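Local coordinates for protein aminoglycoside N(6')-acetyltransferase type 1 (Salmonella choleraesuis, PDB 2VBQ) that transfers an acetyl group from acetyl-CoA to the 6'-amino group of aminoglycoside antibiotics, conferring resistance to them, and works as a homodimer, at residues L31-G36 with G72-F77. Sequence-based numbering, arbitrary orientation.
Sequences LEHWRG and GVAIGF
Trp34 and Phe77 form the aromatic half of this contact. The five-membered ring of the indole does the touching, through NE1 and CD1: NE1 of Trp34 lies 3.6 Å from CD2 of Phe77, and Trp34 CD1 is almost as near to the same carbon. The two rings meet obliquely, their planes at 86° and centroids 5.1 Å apart. With CG anti to the backbone N (chi1 176°), the Trp34 side chain swings along the strand and brings its end closer to Phe77. The indole N-H is spoken for by the carboxylate of Asp79, two residues further along the strand, and this bond should help fix the rotation of the ring.

The other half is van der Waals packing of a methyl against a histidine. CB of Ala74 sits against His33, 3.6 Å from CB and 3.8 Å from CG of that residue. Here the CA atoms of the two segments come nearest, 5.9 Å between His33 CA and Ala74 CA. No hydrogen bond crosses between the segments.

Helix 31-41 thus lies against one face of the mixed GNAT sheet at strand 73-83. Its next turn adds Leu37 to both Ala74 and Phe77, Ile67 of strand 63-70 touches both Trp34 and Ala74, and helix 47-59 packs Ile57 on the indole. Phe77 lies close to Phe102 of the acetyl-CoA site and to the substrate-binding Trp42.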
loop_
_atom_site.group_PDB
_atom_site.type_symbol
_atom_site.label_atom_id
_atom_site.label_comp_id
_atom_site.label_asym_id
_atom_site.label_seq_id
_atom_site.Cartn_x
_atom_site.Cartn_y
_atom_site.Cartn_z
ATOM N N LEU A 31 26.058 -5.221 -1.588
ATOM C CA LEU A 31 25.361 -5.095 -0.309
ATOM C C LEU A 31 25.895 -3.954 0.537
ATOM O O LEU A 31 25.108 -3.209 1.120
ATOM C CB LEU A 31 25.429 -6.382 0.515
ATOM C CG LEU A 31 24.364 -7.469 0.347
ATOM C CD1 LEU A 31 24.763 -8.680 1.206
ATOM C CD2 LEU A 31 22.977 -6.959 0.728
ATOM N N GLU A 32 27.218 -3.826 0.633
ATOM C CA GLU A 32 27.821 -2.691 1.403
ATOM C C GLU A 32 27.578 -1.310 0.772
ATOM O O GLU A 32 27.338 -0.352 1.485
ATOM C CB GLU A 32 29.317 -2.905 1.643
ATOM C CG GLU A 32 29.620 -4.061 2.605
ATOM C CD GLU A 32 29.527 -5.427 1.946
ATOM O OE1 GLU A 32 29.377 -5.520 0.698
ATOM O OE2 GLU A 32 29.613 -6.430 2.695
ATOM N N HIS A 33 27.638 -1.222 -0.557
ATOM C CA HIS A 33 27.270 0.006 -1.263
ATOM C C HIS A 33 25.846 0.427 -0.885
ATOM O O HIS A 33 25.593 1.595 -0.557
ATOM C CB HIS A 33 27.319 -0.175 -2.773
ATOM C CG HIS A 33 28.690 -0.346 -3.345
ATOM N ND1 HIS A 33 29.792 0.335 -2.875
ATOM C CD2 HIS A 33 29.123 -1.082 -4.394
ATOM C CE1 HIS A 33 30.853 -0.003 -3.591
ATOM N NE2 HIS A 33 30.471 -0.851 -4.525
ATOM N N TRP A 34 24.923 -0.536 -0.941
ATOM C CA TRP A 34 23.510 -0.304 -0.642
ATOM C C TRP A 34 23.243 0.097 0.818
ATOM O O TRP A 34 22.612 1.124 1.069
ATOM C CB TRP A 34 22.707 -1.542 -1.045
ATOM C CG TRP A 34 21.267 -1.515 -0.723
ATOM C CD1 TRP A 34 20.275 -0.848 -1.395
ATOM C CD2 TRP A 34 20.631 -2.229 0.340
ATOM N NE1 TRP A 34 19.048 -1.102 -0.798
ATOM C CE2 TRP A 34 19.244 -1.936 0.273
ATOM C CE3 TRP A 34 21.097 -3.096 1.342
ATOM C CZ2 TRP A 34 18.311 -2.504 1.157
ATOM C CZ3 TRP A 34 20.170 -3.650 2.246
ATOM C CH2 TRP A 34 18.790 -3.356 2.138
ATOM N N ARG A 35 23.738 -0.689 1.772
ATOM C CA ARG A 35 23.626 -0.348 3.190
ATOM C C ARG A 35 24.239 1.052 3.500
ATOM O O ARG A 35 23.670 1.823 4.265
ATOM C CB ARG A 35 24.316 -1.415 4.060
ATOM C CG ARG A 35 23.710 -2.832 4.078
ATOM C CD ARG A 35 24.383 -3.639 5.254
ATOM N NE ARG A 35 24.692 -5.024 4.878
ATOM C CZ ARG A 35 25.924 -5.493 4.661
ATOM N NH1 ARG A 35 26.989 -4.702 4.798
ATOM N NH2 ARG A 35 26.100 -6.765 4.313
ATOM N N GLY A 36 25.367 1.389 2.876
ATOM C CA GLY A 36 26.000 2.705 3.110
ATOM C C GLY A 36 25.111 3.882 2.717
ATOM O O GLY A 36 25.064 4.912 3.415
ATOM N N GLY A 72 33.241 3.551 -10.091
ATOM C CA GLY A 72 33.441 2.538 -9.048
ATOM C C GLY A 72 32.835 2.871 -7.681
ATOM O O GLY A 72 33.015 2.119 -6.735
ATOM N N VAL A 73 32.123 4.000 -7.577
ATOM C CA VAL A 73 31.443 4.380 -6.333
ATOM C C VAL A 73 29.937 4.323 -6.529
ATOM O O VAL A 73 29.451 4.457 -7.642
ATOM C CB VAL A 73 31.838 5.800 -5.790
ATOM C CG1 VAL A 73 33.274 5.826 -5.283
ATOM C CG2 VAL A 73 31.591 6.955 -6.823
ATOM N N ALA A 74 29.217 4.135 -5.431
ATOM C CA ALA A 74 27.765 4.106 -5.453
ATOM C C ALA A 74 27.227 5.478 -5.064
ATOM O O ALA A 74 27.515 6.005 -3.970
ATOM C CB ALA A 74 27.257 3.023 -4.509
ATOM N N ILE A 75 26.468 6.078 -5.980
ATOM C CA ILE A 75 26.038 7.442 -5.798
ATOM C C ILE A 75 24.538 7.569 -5.516
ATOM O O ILE A 75 24.054 8.658 -5.238
ATOM C CB ILE A 75 26.460 8.325 -6.991
ATOM C CG1 ILE A 75 25.780 7.864 -8.313
ATOM C CG2 ILE A 75 27.998 8.324 -7.148
ATOM C CD1 ILE A 75 26.183 8.734 -9.527
ATOM N N GLY A 76 23.803 6.464 -5.620
ATOM C CA GLY A 76 22.385 6.493 -5.246
ATOM C C GLY A 76 21.776 5.115 -5.328
ATOM O O GLY A 76 22.431 4.181 -5.826
ATOM N N PHE A 77 20.550 4.976 -4.822
ATOM C CA PHE A 77 19.857 3.691 -4.889
ATOM C C PHE A 77 18.355 3.858 -4.917
ATOM O O PHE A 77 17.791 4.914 -4.571
ATOM C CB PHE A 77 20.251 2.745 -3.719
ATOM C CG PHE A 77 19.538 3.048 -2.451
ATOM C CD1 PHE A 77 19.928 4.157 -1.672
ATOM C CD2 PHE A 77 18.453 2.255 -2.026
ATOM C CE1 PHE A 77 19.235 4.476 -0.499
ATOM C CE2 PHE A 77 17.762 2.564 -0.844
ATOM C CZ PHE A 77 18.160 3.664 -0.077
#